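PDB 6L7N: lipase, class 3, which probably hydrolyses the ester bonds of lipids such as triacylglycerols, as a fungal class 3 lipase of the alpha/beta-hydrolase fold. Local coordinates for residues I96-N101 with A110-W115; A172-R177 with T199-P204. All coordinates share one frame; numbering follows the deposited sequence.

Contact 1. Residues I96-N101 with A110-W115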
# COMPACT_ATOMS: atom_id res chain seq x y z
N ILE A 96 7.83 -5.49 17.79
CA ILE A 96 8.68 -4.43 18.29
C ILE A 96 9.16 -3.62 17.09
O ILE A 96 9.42 -4.19 16.02
CB ILE A 96 9.86 -5.05 19.07
CG1 ILE A 96 9.38 -5.51 20.45
CG2 ILE A 96 11.02 -4.12 19.17
CD1 ILE A 96 8.36 -4.60 21.06
N PHE A 97 9.24 -2.31 17.23
CA PHE A 97 9.68 -1.48 16.12
C PHE A 97 11.09 -0.97 16.39
O PHE A 97 11.58 -1.00 17.52
CB PHE A 97 8.67 -0.36 15.91
CG PHE A 97 7.27 -0.88 15.80
CD1 PHE A 97 6.94 -1.75 14.76
CD2 PHE A 97 6.32 -0.58 16.76
CE1 PHE A 97 5.66 -2.27 14.65
CE2 PHE A 97 5.03 -1.12 16.67
CZ PHE A 97 4.70 -1.95 15.61
N VAL A 98 11.79 -0.57 15.32
CA VAL A 98 13.15 -0.04 15.41
C VAL A 98 13.32 1.03 14.34
O VAL A 98 12.92 0.85 13.19
CB VAL A 98 14.22 -1.14 15.23
CG1 VAL A 98 15.62 -0.55 15.32
CG2 VAL A 98 14.06 -2.28 16.23
N TYR A 99 13.93 2.16 14.71
CA TYR A 99 14.24 3.19 13.73
C TYR A 99 15.44 2.79 12.87
O TYR A 99 16.31 2.02 13.29
CB TYR A 99 14.56 4.52 14.40
CG TYR A 99 13.40 5.20 15.06
CD1 TYR A 99 12.38 5.75 14.30
CD2 TYR A 99 13.32 5.30 16.43
CE1 TYR A 99 11.32 6.39 14.89
CE2 TYR A 99 12.27 5.94 17.04
CZ TYR A 99 11.27 6.47 16.27
OH TYR A 99 10.22 7.11 16.89
N THR A 100 15.50 3.37 11.67
CA THR A 100 16.70 3.31 10.85
C THR A 100 16.74 4.52 9.93
O THR A 100 15.73 5.17 9.68
CB THR A 100 16.78 2.02 10.00
OG1 THR A 100 18.11 1.86 9.50
CG2 THR A 100 15.83 2.10 8.80
N ASN A 101 17.95 4.83 9.45
CA ASN A 101 18.18 5.98 8.58
C ASN A 101 18.21 5.50 7.14
O ASN A 101 19.20 4.90 6.71
CB ASN A 101 19.50 6.67 8.94
CG ASN A 101 19.79 7.90 8.07
OD1 ASN A 101 19.13 8.15 7.06
ND2 ASN A 101 20.78 8.69 8.48
N ALA A 110 13.07 5.82 9.15
CA ALA A 110 12.04 4.88 8.75
C ALA A 110 12.02 3.69 9.71
O ALA A 110 12.96 3.44 10.45
CB ALA A 110 12.27 4.37 7.31
N ASP A 111 10.90 2.98 9.68
CA ASP A 111 10.77 1.72 10.39
C ASP A 111 11.70 0.69 9.76
O ASP A 111 11.64 0.44 8.56
CB ASP A 111 9.34 1.20 10.31
CG ASP A 111 9.17 -0.12 10.99
OD1 ASP A 111 9.47 -1.20 10.41
OD2 ASP A 111 8.75 -0.08 12.14
N LEU A 112 12.55 0.08 10.59
CA LEU A 112 13.61 -0.78 10.06
C LEU A 112 13.06 -1.98 9.29
O LEU A 112 13.62 -2.37 8.26
CB LEU A 112 14.50 -1.26 11.21
CG LEU A 112 15.55 -2.30 10.82
CD1 LEU A 112 16.54 -1.71 9.81
CD2 LEU A 112 16.25 -2.84 12.06
N GLY A 113 12.00 -2.61 9.80
CA GLY A 113 11.49 -3.80 9.13
C GLY A 113 11.01 -3.50 7.72
O GLY A 113 11.36 -4.18 6.76
N PHE A 114 10.20 -2.44 7.59
CA PHE A 114 9.64 -2.11 6.29
C PHE A 114 10.73 -1.65 5.32
O PHE A 114 10.77 -2.08 4.16
CB PHE A 114 8.57 -1.02 6.44
CG PHE A 114 7.46 -1.38 7.39
CD1 PHE A 114 6.97 -2.68 7.46
CD2 PHE A 114 6.88 -0.41 8.19
CE1 PHE A 114 5.93 -3.00 8.32
CE2 PHE A 114 5.83 -0.73 9.06
CZ PHE A 114 5.37 -2.03 9.13
N TRP A 115 11.61 -0.75 5.78
CA TRP A 115 12.70 -0.30 4.92
C TRP A 115 13.56 -1.47 4.49
O TRP A 115 13.97 -1.54 3.33
CB TRP A 115 13.56 0.74 5.65
CG TRP A 115 14.65 1.24 4.79
CD1 TRP A 115 15.99 1.00 4.91
CD2 TRP A 115 14.49 2.05 3.62
NE1 TRP A 115 16.68 1.64 3.90
CE2 TRP A 115 15.77 2.27 3.09
CE3 TRP A 115 13.38 2.61 2.98
CZ2 TRP A 115 15.97 3.03 1.94
CZ3 TRP A 115 13.59 3.37 1.84
CH2 TRP A 115 14.88 3.56 1.34

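Contact 2. Residues A172-R177 with T199-P204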
# COMPACT_ATOMS: atom_id res chain seq x y z
N ALA A 172 -1.99 3.27 -0.64
CA ALA A 172 -1.54 2.53 0.53
C ALA A 172 -2.77 2.23 1.38
O ALA A 172 -3.23 3.09 2.13
CB ALA A 172 -0.48 3.31 1.30
N TYR A 173 -3.33 1.03 1.23
CA TYR A 173 -4.54 0.67 1.95
C TYR A 173 -4.17 0.03 3.28
O TYR A 173 -3.39 -0.93 3.31
CB TYR A 173 -5.39 -0.29 1.11
CG TYR A 173 -5.83 0.32 -0.21
CD1 TYR A 173 -4.99 0.31 -1.31
CD2 TYR A 173 -7.07 0.93 -0.33
CE1 TYR A 173 -5.38 0.90 -2.53
CE2 TYR A 173 -7.47 1.51 -1.52
CZ TYR A 173 -6.63 1.50 -2.62
OH TYR A 173 -7.04 2.08 -3.82
N ALA A 174 -4.71 0.57 4.37
CA ALA A 174 -4.55 0.01 5.70
C ALA A 174 -3.10 0.02 6.16
O ALA A 174 -2.65 -0.88 6.87
CB ALA A 174 -5.11 -1.41 5.77
N SER A 175 -2.35 1.04 5.76
CA SER A 175 -0.91 1.07 6.01
C SER A 175 -0.61 1.38 7.47
O SER A 175 -1.23 2.27 8.05
CB SER A 175 -0.24 2.12 5.13
OG SER A 175 1.14 2.24 5.49
N PRO A 176 0.38 0.71 8.06
CA PRO A 176 0.99 1.21 9.31
C PRO A 176 1.66 2.55 9.06
O PRO A 176 1.86 2.97 7.92
CB PRO A 176 2.03 0.14 9.66
CG PRO A 176 1.73 -1.05 8.76
CD PRO A 176 1.05 -0.50 7.55
N ARG A 177 2.04 3.23 10.14
CA ARG A 177 3.01 4.31 10.00
C ARG A 177 4.37 3.72 9.65
O ARG A 177 4.71 2.60 10.05
CB ARG A 177 3.11 5.12 11.30
CG ARG A 177 1.78 5.74 11.72
CD ARG A 177 1.96 6.68 12.93
NE ARG A 177 0.73 7.44 13.18
CZ ARG A 177 -0.25 7.03 13.97
NH1 ARG A 177 -0.18 5.87 14.61
NH2 ARG A 177 -1.32 7.80 14.13
N THR A 199 -12.55 2.46 9.62
CA THR A 199 -13.13 2.52 10.96
C THR A 199 -12.03 2.43 12.01
O THR A 199 -11.17 3.32 12.07
CB THR A 199 -14.21 1.44 11.15
OG1 THR A 199 -13.71 0.14 10.81
CG2 THR A 199 -15.40 1.74 10.26
N ASP A 200 -12.00 1.35 12.80
CA ASP A 200 -11.09 1.22 13.92
C ASP A 200 -10.02 0.13 13.72
O ASP A 200 -9.46 -0.38 14.69
CB ASP A 200 -11.86 0.97 15.23
CG ASP A 200 -12.84 -0.21 15.15
OD1 ASP A 200 -12.75 -1.04 14.22
OD2 ASP A 200 -13.71 -0.30 16.05
N ASP A 201 -9.72 -0.22 12.46
CA ASP A 201 -8.60 -1.10 12.11
C ASP A 201 -7.39 -0.80 12.98
O ASP A 201 -6.94 0.36 13.05
CB ASP A 201 -8.28 -0.89 10.62
CG ASP A 201 -7.17 -1.80 10.09
OD1 ASP A 201 -6.62 -2.63 10.84
OD2 ASP A 201 -6.83 -1.62 8.90
N PRO A 202 -6.85 -1.78 13.71
CA PRO A 202 -5.68 -1.50 14.57
C PRO A 202 -4.39 -1.31 13.80
O PRO A 202 -3.47 -0.65 14.31
CB PRO A 202 -5.60 -2.74 15.47
CG PRO A 202 -6.27 -3.82 14.68
CD PRO A 202 -7.39 -3.13 13.94
N VAL A 203 -4.28 -1.84 12.59
CA VAL A 203 -2.99 -1.85 11.93
C VAL A 203 -2.52 -0.43 11.58
O VAL A 203 -1.36 -0.12 11.85
CB VAL A 203 -3.01 -2.78 10.71
CG1 VAL A 203 -1.71 -2.66 9.91
CG2 VAL A 203 -3.25 -4.21 11.18
N PRO A 204 -3.36 0.46 11.03
CA PRO A 204 -2.90 1.84 10.81
C PRO A 204 -2.62 2.62 12.08
O PRO A 204 -2.19 3.77 12.00
CB PRO A 204 -4.06 2.48 10.03
CG PRO A 204 -4.74 1.32 9.36
CD PRO A 204 -4.65 0.21 10.36

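Contact 1. Residues I96-N101 with A110-W115
Thr100 and Ala110 form an antiparallel hydrogen-bonded pair: Thr100 N donates to Ala110 O at 2.8 Å, the N-H bent to 138°, and Ala110 N returns a straighter bond to Thr100 O, also 2.8 Å. One step on, Tyr99 and Asp111 make the non-hydrogen-bonded pair, and Leu112 N, already in the first turn of the helix, closes the contact on Val98 O at 2.7 Å. The three bonds define a short beta hairpin whose second strand runs directly into helix 112-135.

Side chains also meet across the pair. Leu112 lies alongside Val98, pointing the same way, with CB to CB at 4.0 Å, while its CD1 branch reaches Thr100 CB at 3.7 Å, the two side chains crossing at about a right angle. With OG1 anti to the backbone N (chi1 -165°), Thr100 CG2 falls between N and the carbonyl carbon and comes to 4.0 Å from Trp115 CD1.

Asp111 is the N-cap of the helix. Its OD1 accepts from Phe114 N through the anti lone pair at 3.2 Å and also lies over one face of the Phe114 ring, offset toward the rim. The other oxygen, OD2, approaches Phe97 CD1 to 3.6 Å, ring and carboxylate planes being 66° apart. With only a methyl in place of this carboxylate, as in an alanine, Phe114 N is likely to lose its capping acceptor and a gap to open beside the Phe97 ring.

Further out, Phe97 meets Trp91 and Tyr213, Tyr99 stacks on Tyr213, and Trp115 packs edge-to-face with Trp118. Buried Asp111 thus sets a carboxylate among aromatic rings at a helix start, where the peptide N-H groups of the first turn and the helix dipole are likely to favour its negative charge.

Contact 2. Residues A172-R177 with T199-P204
Over one face of the Arg177 guanidinium lies Pro204 O, 3.9 Å from NH1; the group's polar partners include a salt bridge from NE to Asp241 and a hydrogen bond from NH1 to Pro207 O. The Asp201 carboxylate is met from above its plane, 59° out of it, by Val203 N at 3.0 Å from OD1, which makes an Asx turn. Its OD2 touches Ala174 CB at 3.6 Å and is hydrogen-bonded to Tyr264 OH and His261 ND1.

Between these groups, carbon atoms pack on one another and on backbone carbonyls. Val203 CG1, anti to the backbone N (chi1 174°), extends to Pro176 CG at 4.0 Å and also covers Ala174 O, a buried carbonyl for which the model offers no partner. Pro204 fits beside the backbone of Ala174 and Ser175, its CA making a CH...O contact of 3.3 Å with Ser175 O.

Asp201 is consistent with the acid of a Ser-His-Asp triad completed by Ser147 and His261. Its loop follows strand 193-198 and packs against the chain leaving the adjacent parallel strand 169-173, a placement expected for the catalytic acid of an alpha/beta-hydrolase.

How the contacts relate
From the N terminus, the chain leaves helix 88-94 and enters contact 1, which closes the short loop between strands 99-100 and 110-111 before helix 112-135 begins. Contact 2 opens only later, on leaving strand 169-173, and closes a longer excursion through strand 179-180, helix 181-190 and strand 193-198. The two are therefore in series, neither nested nor crossed, with centres about 17 Å apart. They nevertheless meet: the Phe114 ring packs through CE2 on Arg177 O at 3.6 Å and through CZ on Pro176 CG at 3.8 Å. That ring joins the peripheral hairpin and its helix to the segment that leaves strand 169-173 of the central mixed sheet.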